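Local structure of pantothenate synthetase (Francisella tularensis subsp. tularensis, 5HG0) at residues 29-34 and 53-58; 179-184 and 201-206; 230-235 and 242-247. The protein probably catalyses the ATP-dependent condensation of (R)-pantoate with beta-alanine to pantothenate, through a pantoyl-adenylate intermediate, as a homodimer. One frame throughout, in Å; residues are numbered along the deposited sequence.

Interaction 1: residues 29-34 and 53-58. With SAM (S-adenosylmethionine), chain D.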
loop_
_atom_site.group_PDB
_atom_site.type_symbol
_atom_site.label_atom_id
_atom_site.label_comp_id
_atom_site.label_asym_id
_atom_site.label_seq_id
_atom_site.Cartn_x
_atom_site.Cartn_y
_atom_site.Cartn_z
ATOM N N VAL B 29 -15.542 5.582 -11.016
ATOM C CA VAL B 29 -15.150 6.984 -11.055
ATOM C C VAL B 29 -15.117 7.508 -9.626
ATOM O O VAL B 29 -16.156 7.809 -9.039
ATOM C CB VAL B 29 -16.105 7.819 -11.927
ATOM C CG1 VAL B 29 -15.670 9.277 -11.925
ATOM C CG2 VAL B 29 -16.141 7.276 -13.343
ATOM N N PRO B 30 -13.932 7.613 -9.025
ATOM C CA PRO B 30 -13.835 8.163 -7.665
ATOM C C PRO B 30 -13.821 9.686 -7.695
ATOM O O PRO B 30 -13.086 10.299 -8.472
ATOM C CB PRO B 30 -12.507 7.600 -7.149
ATOM C CG PRO B 30 -11.687 7.416 -8.379
ATOM C CD PRO B 30 -12.647 7.071 -9.498
ATOM N N THR B 31 -14.659 10.295 -6.857
ATOM C CA THR B 31 -14.722 11.743 -6.726
ATOM C C THR B 31 -14.765 12.107 -5.250
ATOM O O THR B 31 -14.875 11.243 -4.374
ATOM C CB THR B 31 -15.952 12.338 -7.430
ATOM O OG1 THR B 31 -17.120 12.097 -6.634
ATOM C CG2 THR B 31 -16.154 11.717 -8.806
HETATM N N MSE B 32 -14.678 13.405 -4.982
HETATM C CA MSE B 32 -14.930 13.935 -3.647
HETATM C C MSE B 32 -16.164 14.827 -3.667
HETATM O O MSE B 32 -16.253 15.801 -2.918
HETATM C CB MSE B 32 -13.720 14.710 -3.126
HETATM C CG MSE B 32 -12.462 13.866 -3.014
HETATM SE SE MSE B 32 -11.059 14.729 -1.962
HETATM C CE MSE B 32 -10.998 16.446 -2.885
ATOM N N GLY B 33 -17.115 14.481 -4.532
ATOM C CA GLY B 33 -18.360 15.212 -4.606
ATOM C C GLY B 33 -18.221 16.571 -5.275
ATOM O O GLY B 33 -17.221 16.894 -5.920
ATOM N N ALA B 34 -19.269 17.378 -5.094
ATOM C CA ALA B 34 -19.400 18.686 -5.736
ATOM C C ALA B 34 -19.221 18.552 -7.248
ATOM O O ALA B 34 -18.286 19.083 -7.848
ATOM C CB ALA B 34 -18.416 19.697 -5.141
ATOM N N VAL B 53 -21.508 1.148 -13.741
ATOM C CA VAL B 53 -20.698 2.318 -13.418
ATOM C C VAL B 53 -20.887 2.633 -11.943
ATOM O O VAL B 53 -22.006 2.927 -11.503
ATOM C CB VAL B 53 -21.064 3.533 -14.284
ATOM C CG1 VAL B 53 -20.394 4.782 -13.740
ATOM C CG2 VAL B 53 -20.653 3.297 -15.726
ATOM N N ILE B 54 -19.797 2.569 -11.184
ATOM C CA ILE B 54 -19.787 2.949 -9.777
ATOM C C ILE B 54 -19.129 4.314 -9.662
ATOM O O ILE B 54 -18.062 4.551 -10.245
ATOM C CB ILE B 54 -19.046 1.909 -8.917
ATOM C CG1 ILE B 54 -19.597 0.500 -9.165
ATOM C CG2 ILE B 54 -19.150 2.271 -7.439
ATOM C CD1 ILE B 54 -18.724 -0.606 -8.602
ATOM N N VAL B 55 -19.769 5.219 -8.928
ATOM C CA VAL B 55 -19.196 6.515 -8.590
ATOM C C VAL B 55 -19.108 6.601 -7.076
ATOM O O VAL B 55 -20.088 6.319 -6.376
ATOM C CB VAL B 55 -20.029 7.679 -9.156
ATOM C CG1 VAL B 55 -19.559 9.004 -8.570
ATOM C CG2 VAL B 55 -19.941 7.703 -10.672
ATOM N N SER B 56 -17.936 6.967 -6.574
ATOM C CA SER B 56 -17.728 7.145 -5.147
ATOM C C SER B 56 -17.655 8.629 -4.820
ATOM O O SER B 56 -17.101 9.419 -5.591
ATOM C CB SER B 56 -16.453 6.440 -4.676
ATOM O OG SER B 56 -15.294 7.171 -5.036
ATOM N N ILE B 57 -18.234 9.003 -3.683
ATOM C CA ILE B 57 -18.119 10.346 -3.127
ATOM C C ILE B 57 -17.563 10.202 -1.721
ATOM O O ILE B 57 -18.211 9.611 -0.847
ATOM C CB ILE B 57 -19.465 11.088 -3.112
ATOM C CG1 ILE B 57 -19.992 11.272 -4.534
ATOM C CG2 ILE B 57 -19.320 12.435 -2.419
ATOM C CD1 ILE B 57 -21.321 12.005 -4.604
ATOM N N PHE B 58 -16.358 10.728 -1.506
ATOM C CA PHE B 58 -15.711 10.644 -0.200
ATOM C C PHE B 58 -14.664 11.740 -0.115
ATOM O O PHE B 58 -13.693 11.730 -0.881
ATOM C CB PHE B 58 -15.080 9.270 0.010
ATOM C CG PHE B 58 -14.344 9.129 1.313
ATOM C CD1 PHE B 58 -15.011 9.272 2.519
ATOM C CD2 PHE B 58 -12.988 8.839 1.331
ATOM C CE1 PHE B 58 -14.338 9.139 3.720
ATOM C CE2 PHE B 58 -12.311 8.703 2.528
ATOM C CZ PHE B 58 -12.986 8.854 3.723
HETATM N N SAM D . -8.228 12.959 -5.246
HETATM C CA SAM D . -9.610 12.549 -5.006
HETATM C C SAM D . -9.703 11.078 -4.603
HETATM O O SAM D . -9.938 10.197 -5.430
HETATM O OXT SAM D . -9.543 10.743 -3.427
HETATM C CB SAM D . -10.489 12.890 -6.211
HETATM C CG SAM D . -10.460 14.382 -6.523
HETATM S SD SAM D . -11.266 14.948 -8.047
HETATM C CE SAM D . -12.640 15.891 -7.334
HETATM C "C5'" SAM D . -12.142 13.523 -8.748
HETATM C "C4'" SAM D . -11.800 13.248 -10.215
HETATM O "O4'" SAM D . -12.340 14.231 -11.087
HETATM C "C3'" SAM D . -10.297 13.235 -10.442
HETATM O "O3'" SAM D . -9.947 12.083 -11.167
HETATM C "C2'" SAM D . -10.026 14.447 -11.303
HETATM O "O2'" SAM D . -8.972 14.218 -12.206
HETATM C "C1'" SAM D . -11.350 14.630 -12.017
HETATM N N9 SAM D . -11.499 16.027 -12.464
HETATM C C8 SAM D . -11.545 17.137 -11.661
HETATM N N7 SAM D . -11.675 18.228 -12.449
HETATM C C5 SAM D . -11.702 17.832 -13.741
HETATM C C6 SAM D . -11.816 18.539 -14.929
HETATM N N6 SAM D . -11.923 19.866 -14.915
HETATM N N1 SAM D . -11.815 17.854 -16.125
HETATM C C2 SAM D . -11.702 16.478 -16.134
HETATM N N3 SAM D . -11.586 15.783 -14.946
HETATM C C4 SAM D . -11.589 16.449 -13.765
HETATM O O HOH W 1 -13.912 8.899 -3.701
#
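Val29 to Thr31 and Val55 to Ile57 pair as neighbouring parallel strands, their axes 4.7 Å apart at the closest and 13° from parallel. Val29 starts the register, its N giving a hydrogen bond to Ile54 O while its O takes one from Ser56 N; Thr31 repeats the pattern with Ser56 O and Phe58 N. Between these bonds Val55 CA and Ile57 CA turn their hydrogens to the same two carbonyls, Val29 O and Thr31 O.

The Thr31 side chain gives the pairing an extra grip. With OG1 set between its own N and carbonyl carbon (chi1 76°), the hydroxyl donates to Ser56 O at 2.9 Å, so this carbonyl holds two donors from one residue. The same OG1 accepts from Gly33 N at 3.2 Å, an ST turn that bends the chain as it leaves the strand. Ile57 lies obliquely across the threonine, its CG1 3.7 Å from Thr31 OG1, and its other branch, CG2, rests 3.7 Å from Gly33 CA. Beside them Val55 CG2 meets Val29 CB at 4.0 Å. On the face that carries Pro30, Ser56 OG lies 3.5 Å from Pro30 CB, and a water bridges this hydroxyl and Thr31 O. Beyond the strand, selenomethionine Met32 brings CG up against Phe58 O; the same CG lies 3.7 Å from CA of the bound S-adenosylmethionine, and Pro30 O lies close to C5' of that ligand.

Helix 37-49 covers the face of Val55 and Thr31, where His39, the predicted proton donor, touches Thr31. This is a right-handed beta-alpha-beta crossover of the Rossmann-like HUP fold, and Met32, Gly33 and Ala34 at the strand's C-terminal end belong to the predicted ATP site.

Interaction 2: residues 179-184 and 201-206. With SAM (S-adenosylmethionine), chain D.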
loop_
_atom_site.group_PDB
_atom_site.type_symbol
_atom_site.label_atom_id
_atom_site.label_comp_id
_atom_site.label_asym_id
_atom_site.label_seq_id
_atom_site.Cartn_x
_atom_site.Cartn_y
_atom_site.Cartn_z
ATOM N N GLN B 179 -11.739 19.335 -18.652
ATOM C CA GLN B 179 -12.855 20.172 -19.070
ATOM C C GLN B 179 -12.602 21.605 -18.621
ATOM O O GLN B 179 -12.209 21.843 -17.475
ATOM C CB GLN B 179 -14.167 19.649 -18.487
ATOM C CG GLN B 179 -14.590 18.296 -19.036
ATOM C CD GLN B 179 -14.783 18.312 -20.539
ATOM O OE1 GLN B 179 -15.549 19.116 -21.069
ATOM N NE2 GLN B 179 -14.083 17.425 -21.233
ATOM N N ARG B 180 -12.825 22.555 -19.525
ATOM C CA ARG B 180 -12.470 23.944 -19.284
ATOM C C ARG B 180 -13.640 24.861 -19.605
ATOM O O ARG B 180 -14.474 24.559 -20.464
ATOM C CB ARG B 180 -11.250 24.351 -20.120
ATOM C CG ARG B 180 -10.046 23.460 -19.906
ATOM C CD ARG B 180 -8.877 23.858 -20.786
ATOM N NE ARG B 180 -7.692 23.073 -20.458
ATOM C CZ ARG B 180 -6.834 23.390 -19.495
ATOM N NH1 ARG B 180 -7.025 24.486 -18.770
ATOM N NH2 ARG B 180 -5.787 22.611 -19.258
ATOM N N GLN B 181 -13.694 25.986 -18.894
ATOM C CA GLN B 181 -14.582 27.065 -19.273
ATOM C C GLN B 181 -14.129 27.643 -20.612
ATOM O O GLN B 181 -13.007 27.390 -21.057
ATOM C CB GLN B 181 -14.589 28.148 -18.193
ATOM C CG GLN B 181 -15.289 27.747 -16.906
ATOM C CD GLN B 181 -15.194 28.815 -15.829
ATOM O OE1 GLN B 181 -14.715 29.924 -16.074
ATOM N NE2 GLN B 181 -15.649 28.481 -14.625
ATOM N N PRO B 182 -14.992 28.409 -21.285
ATOM C CA PRO B 182 -14.568 29.042 -22.545
ATOM C C PRO B 182 -13.300 29.867 -22.415
ATOM O O PRO B 182 -12.561 30.011 -23.397
ATOM C CB PRO B 182 -15.772 29.917 -22.911
ATOM C CG PRO B 182 -16.929 29.221 -22.293
ATOM C CD PRO B 182 -16.423 28.628 -21.012
ATOM N N SER B 183 -13.025 30.415 -21.229
ATOM C CA SER B 183 -11.808 31.189 -21.018
ATOM C C SER B 183 -10.569 30.309 -20.918
ATOM O O SER B 183 -9.450 30.821 -21.027
ATOM C CB SER B 183 -11.931 32.038 -19.751
ATOM O OG SER B 183 -12.020 31.220 -18.596
ATOM N N GLY B 184 -10.743 29.006 -20.713
ATOM C CA GLY B 184 -9.647 28.086 -20.505
ATOM C C GLY B 184 -9.493 27.624 -19.073
ATOM O O GLY B 184 -8.805 26.625 -18.828
ATOM N N ILE B 201 -10.560 37.863 -12.307
ATOM C CA ILE B 201 -9.108 37.745 -12.207
ATOM C C ILE B 201 -8.621 36.492 -12.924
ATOM O O ILE B 201 -7.621 36.528 -13.651
ATOM C CB ILE B 201 -8.671 37.758 -10.731
ATOM C CG1 ILE B 201 -9.083 39.068 -10.057
ATOM C CG2 ILE B 201 -7.166 37.539 -10.615
ATOM C CD1 ILE B 201 -8.787 39.110 -8.574
ATOM N N ALA B 202 -9.317 35.368 -12.737
ATOM C CA ALA B 202 -8.909 34.126 -13.386
ATOM C C ALA B 202 -9.026 34.226 -14.902
ATOM O O ALA B 202 -8.205 33.654 -15.631
ATOM C CB ALA B 202 -9.744 32.961 -12.856
ATOM N N ASN B 203 -10.039 34.941 -15.397
ATOM C CA ASN B 203 -10.171 35.131 -16.837
ATOM C C ASN B 203 -9.057 36.009 -17.390
ATOM O O ASN B 203 -8.678 35.862 -18.557
ATOM C CB ASN B 203 -11.539 35.730 -17.164
ATOM C CG ASN B 203 -12.684 34.824 -16.747
ATOM O OD1 ASN B 203 -12.562 33.599 -16.771
ATOM N ND2 ASN B 203 -13.799 35.425 -16.347
ATOM N N LYS B 204 -8.525 36.925 -16.575
ATOM C CA LYS B 204 -7.358 37.695 -16.993
ATOM C C LYS B 204 -6.148 36.791 -17.188
ATOM O O LYS B 204 -5.404 36.938 -18.166
ATOM C CB LYS B 204 -7.036 38.775 -15.961
ATOM C CG LYS B 204 -8.080 39.864 -15.803
ATOM C CD LYS B 204 -7.651 40.851 -14.724
ATOM C CE LYS B 204 -8.745 41.858 -14.415
ATOM N NZ LYS B 204 -9.959 41.194 -13.867
ATOM N N ILE B 205 -5.938 35.851 -16.264
ATOM C CA ILE B 205 -4.740 35.018 -16.296
ATOM C C ILE B 205 -4.737 34.126 -17.530
ATOM O O ILE B 205 -3.712 33.982 -18.206
ATOM C CB ILE B 205 -4.634 34.195 -15.001
ATOM C CG1 ILE B 205 -4.611 35.125 -13.785
ATOM C CG2 ILE B 205 -3.389 33.324 -15.021
ATOM C CD1 ILE B 205 -4.681 34.401 -12.456
ATOM N N TYR B 206 -5.877 33.518 -17.848
ATOM C CA TYR B 206 -5.929 32.624 -18.995
ATOM C C TYR B 206 -6.005 33.373 -20.313
ATOM O O TYR B 206 -5.626 32.816 -21.349
ATOM C CB TYR B 206 -7.099 31.654 -18.844
ATOM C CG TYR B 206 -6.785 30.574 -17.843
ATOM C CD1 TYR B 206 -6.841 30.829 -16.479
ATOM C CD2 TYR B 206 -6.391 29.312 -18.260
ATOM C CE1 TYR B 206 -6.534 29.852 -15.558
ATOM C CE2 TYR B 206 -6.083 28.328 -17.347
ATOM C CZ TYR B 206 -6.158 28.604 -15.997
ATOM O OH TYR B 206 -5.855 27.630 -15.076
HETATM N N SAM D . -8.228 12.959 -5.246
HETATM C CA SAM D . -9.610 12.549 -5.006
HETATM C C SAM D . -9.703 11.078 -4.603
HETATM O O SAM D . -9.938 10.197 -5.430
HETATM O OXT SAM D . -9.543 10.743 -3.427
HETATM C CB SAM D . -10.489 12.890 -6.211
HETATM C CG SAM D . -10.460 14.382 -6.523
HETATM S SD SAM D . -11.266 14.948 -8.047
HETATM C CE SAM D . -12.640 15.891 -7.334
HETATM C "C5'" SAM D . -12.142 13.523 -8.748
HETATM C "C4'" SAM D . -11.800 13.248 -10.215
HETATM O "O4'" SAM D . -12.340 14.231 -11.087
HETATM C "C3'" SAM D . -10.297 13.235 -10.442
HETATM O "O3'" SAM D . -9.947 12.083 -11.167
HETATM C "C2'" SAM D . -10.026 14.447 -11.303
HETATM O "O2'" SAM D . -8.972 14.218 -12.206
HETATM C "C1'" SAM D . -11.350 14.630 -12.017
HETATM N N9 SAM D . -11.499 16.027 -12.464
HETATM C C8 SAM D . -11.545 17.137 -11.661
HETATM N N7 SAM D . -11.675 18.228 -12.449
HETATM C C5 SAM D . -11.702 17.832 -13.741
HETATM C C6 SAM D . -11.816 18.539 -14.929
HETATM N N6 SAM D . -11.923 19.866 -14.915
HETATM N N1 SAM D . -11.815 17.854 -16.125
HETATM C C2 SAM D . -11.702 16.478 -16.134
HETATM N N3 SAM D . -11.586 15.783 -14.946
HETATM C C4 SAM D . -11.589 16.449 -13.765
#
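Tyr206 packs against the end of the turn at Ser183 and Gly184: CB is 3.3 Å from Ser183 O, and farther out the ring atoms CD2 and CE2 lie by Gly184, CE2 coming to 3.5 Å from Gly184 O. Its CG stands anti to the carbonyl carbon (chi1 -76°), which carries the ring from the helix toward the loop. Gln181 to Gly184 form a type I beta turn, closed by Gly184 N donating to Gln181 O.

One helix turn earlier, Asn203 reaches the loop with its amide oxygen. Ser183 OG donates to Asn203 OD1 at 3.0 Å, arriving tilted 31° from the amide plane. Arg180, just before the turn, holds its last residue: NH1 meets Gly184 O at 2.8 Å, with that oxygen in the guanidinium plane, and also forms a salt bridge with Asp254, the residue that binds Tyr206 OH. At the start of the segment, Gln179 N and O pair with N1 and N6 of the S-adenosylmethionine adenine.

The loop after strand 172-176 thus runs from the adenine to helix 196-211, which packs on strand 240-247, while Asp254 comes from strand 250-257.

Interaction 3: residues 230-235 and 242-247; sequences KLQYIQ and FLAFYI
Leu231 and Phe245 face each other in an antiparallel beta hairpin made by strands 230-236 and 240-247, with the segment axes 4.3 Å apart and 162° between their directions. A classic beta bulge interrupts the pairing: Gln232 and Tyr233 both stand opposite Ala244, and Ala244 O accepts from Gln232 N at 2.7 Å and from Tyr233 N at 3.3 Å.

The close packing takes in the face of Leu231, Ile234, Leu243 and Phe245, together with Tyr233 and Ala244 on the other. Leu231 crosses Phe245 at about a right angle, with CD1 4.0 Å from Phe245 CB. Ile234 and Leu243 run side by side and point the same way, Ile234 CG1 coming to 3.7 Å from Leu243 CB. Helix 217-226 packs against Leu231 and Ile234, while Leu252 of strand 250-257 touches Phe245. On the opposite face a chi1 of 64° swings the Tyr233 ring back over the partner strand, and the Ala244 methyl sits under one face of it as a CH-pi contact, CB 4.0 Å from the ring centroid. The Tyr233 hydroxyl is held farther out by Glu120.

The loose side is confined to a few polar chains. Lys230 starts beside Tyr246, but its extended chain leads away into an exposed position, and Gln235 likewise turns its amide away from Phe242. Gln232, also exposed, stretches beyond CG toward Tyr246, but its OE1 is engaged by Ser123 and Arg251. Its amide plane is turned 81° from the tyrosine ring, and NE2 comes in at the ring edge, 3.3 Å from Tyr246 CE1.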
loop_
_atom_site.group_PDB
_atom_site.type_symbol
_atom_site.label_atom_id
_atom_site.label_comp_id
_atom_site.label_asym_id
_atom_site.label_seq_id
_atom_site.Cartn_x
_atom_site.Cartn_y
_atom_site.Cartn_z
ATOM N N LYS B 230 -1.679 35.346 -6.790
ATOM C CA LYS B 230 -0.330 35.078 -6.301
ATOM C C LYS B 230 0.113 33.731 -6.854
ATOM O O LYS B 230 -0.361 32.683 -6.403
ATOM C CB LYS B 230 -0.284 35.097 -4.773
ATOM C CG LYS B 230 -0.823 36.381 -4.168
ATOM C CD LYS B 230 -0.324 36.593 -2.752
ATOM C CE LYS B 230 -0.712 37.973 -2.245
ATOM N NZ LYS B 230 -0.048 38.303 -0.953
ATOM N N LEU B 231 1.012 33.761 -7.835
ATOM C CA LEU B 231 1.499 32.530 -8.440
ATOM C C LEU B 231 2.341 31.748 -7.439
ATOM O O LEU B 231 3.268 32.292 -6.831
ATOM C CB LEU B 231 2.318 32.841 -9.693
ATOM C CG LEU B 231 2.790 31.632 -10.501
ATOM C CD1 LEU B 231 1.595 30.844 -11.017
ATOM C CD2 LEU B 231 3.676 32.068 -11.651
ATOM N N GLN B 232 2.008 30.470 -7.259
ATOM C CA GLN B 232 2.766 29.612 -6.356
ATOM C C GLN B 232 3.957 28.973 -7.062
ATOM O O GLN B 232 5.086 29.043 -6.566
ATOM C CB GLN B 232 1.854 28.536 -5.760
ATOM C CG GLN B 232 2.042 28.340 -4.267
ATOM C CD GLN B 232 1.253 27.164 -3.728
ATOM O OE1 GLN B 232 0.821 26.294 -4.481
ATOM N NE2 GLN B 232 1.061 27.134 -2.415
ATOM N N TYR B 233 3.722 28.355 -8.217
ATOM C CA TYR B 233 4.806 27.848 -9.043
ATOM C C TYR B 233 4.359 27.841 -10.497
ATOM O O TYR B 233 3.164 27.827 -10.802
ATOM C CB TYR B 233 5.256 26.442 -8.610
ATOM C CG TYR B 233 4.217 25.345 -8.756
ATOM C CD1 TYR B 233 3.943 24.774 -9.997
ATOM C CD2 TYR B 233 3.537 24.854 -7.649
ATOM C CE1 TYR B 233 3.002 23.770 -10.132
ATOM C CE2 TYR B 233 2.599 23.845 -7.775
ATOM C CZ TYR B 233 2.336 23.307 -9.019
ATOM O OH TYR B 233 1.402 22.306 -9.147
ATOM N N ILE B 234 5.342 27.861 -11.392
ATOM C CA ILE B 234 5.123 27.599 -12.812
ATOM C C ILE B 234 6.410 27.004 -13.366
ATOM O O ILE B 234 7.508 27.469 -13.045
ATOM C CB ILE B 234 4.686 28.861 -13.586
ATOM C CG1 ILE B 234 4.207 28.488 -14.991
ATOM C CG2 ILE B 234 5.807 29.895 -13.654
ATOM C CD1 ILE B 234 3.546 29.627 -15.734
ATOM N N GLN B 235 6.279 25.953 -14.169
ATOM C CA GLN B 235 7.431 25.136 -14.516
ATOM C C GLN B 235 7.094 24.291 -15.733
ATOM O O GLN B 235 5.992 23.745 -15.828
ATOM C CB GLN B 235 7.829 24.247 -13.330
ATOM C CG GLN B 235 9.054 23.372 -13.542
ATOM C CD GLN B 235 9.413 22.579 -12.293
ATOM O OE1 GLN B 235 8.972 22.907 -11.190
ATOM N NE2 GLN B 235 10.210 21.526 -12.462
ATOM N N PHE B 242 3.153 23.227 -16.040
ATOM C CA PHE B 242 2.434 23.057 -14.787
ATOM C C PHE B 242 2.477 24.365 -14.009
ATOM O O PHE B 242 3.490 25.073 -14.026
ATOM C CB PHE B 242 3.047 21.937 -13.938
ATOM C CG PHE B 242 2.940 20.569 -14.555
ATOM C CD1 PHE B 242 3.754 20.204 -15.617
ATOM C CD2 PHE B 242 2.044 19.641 -14.055
ATOM C CE1 PHE B 242 3.663 18.946 -16.181
ATOM C CE2 PHE B 242 1.949 18.382 -14.610
ATOM C CZ PHE B 242 2.760 18.034 -15.675
ATOM N N LEU B 243 1.379 24.688 -13.329
ATOM C CA LEU B 243 1.343 25.910 -12.537
ATOM C C LEU B 243 0.226 25.825 -11.509
ATOM O O LEU B 243 -0.729 25.057 -11.658
ATOM C CB LEU B 243 1.166 27.156 -13.415
ATOM C CG LEU B 243 -0.210 27.432 -14.027
ATOM C CD1 LEU B 243 -0.326 28.896 -14.417
ATOM C CD2 LEU B 243 -0.460 26.547 -15.237
ATOM N N ALA B 244 0.368 26.633 -10.461
ATOM C CA ALA B 244 -0.636 26.763 -9.414
ATOM C C ALA B 244 -0.562 28.178 -8.865
ATOM O O ALA B 244 0.522 28.758 -8.776
ATOM C CB ALA B 244 -0.428 25.737 -8.293
ATOM N N PHE B 245 -1.720 28.730 -8.504
ATOM C CA PHE B 245 -1.783 30.104 -8.028
ATOM C C PHE B 245 -2.936 30.246 -7.045
ATOM O O PHE B 245 -3.813 29.385 -6.950
ATOM C CB PHE B 245 -1.932 31.091 -9.192
ATOM C CG PHE B 245 -3.140 30.842 -10.048
ATOM C CD1 PHE B 245 -3.064 29.995 -11.142
ATOM C CD2 PHE B 245 -4.351 31.452 -9.762
ATOM C CE1 PHE B 245 -4.172 29.760 -11.933
ATOM C CE2 PHE B 245 -5.462 31.219 -10.549
ATOM C CZ PHE B 245 -5.374 30.372 -11.636
ATOM N N TYR B 246 -2.926 31.359 -6.316
ATOM C CA TYR B 246 -3.959 31.679 -5.340
ATOM C C TYR B 246 -4.738 32.902 -5.802
ATOM O O TYR B 246 -4.139 33.913 -6.184
ATOM C CB TYR B 246 -3.351 31.943 -3.961
ATOM C CG TYR B 246 -3.138 30.711 -3.114
ATOM C CD1 TYR B 246 -1.974 29.963 -3.219
ATOM C CD2 TYR B 246 -4.097 30.307 -2.195
ATOM C CE1 TYR B 246 -1.774 28.840 -2.441
ATOM C CE2 TYR B 246 -3.907 29.188 -1.412
ATOM C CZ TYR B 246 -2.745 28.456 -1.540
ATOM O OH TYR B 246 -2.553 27.337 -0.761
ATOM N N ILE B 247 -6.064 32.807 -5.774
ATOM C CA ILE B 247 -6.951 33.951 -5.964
ATOM C C ILE B 247 -7.788 34.064 -4.700
ATOM O O ILE B 247 -8.670 33.229 -4.456
ATOM C CB ILE B 247 -7.843 33.808 -7.204
ATOM C CG1 ILE B 247 -6.996 33.690 -8.472
ATOM C CG2 ILE B 247 -8.789 34.991 -7.315
ATOM C CD1 ILE B 247 -7.821 33.657 -9.743
#

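Overall arrangement
The three contacts follow one another along the chain. Interaction 1 lies in the six-stranded parallel sheet, its centre about 25 Å from that of interaction 2 and 27 Å from that of interaction 3. Interactions 2 and 3 lie together on the other part of the chain, their centres about 14 Å apart. They touch directly: Ile201 and Ala202 of helix 196-211 pack on Ile247, and Ile205 and Tyr206 on Phe245 of the three-stranded antiparallel sheet. S-adenosylmethionine meets 29-34 with its methionine and ribose parts and Gln179 with its adenine, so the ligand lies between the parallel sheet and the loop that leads to helix 196-211, consistent with the predicted ATP site.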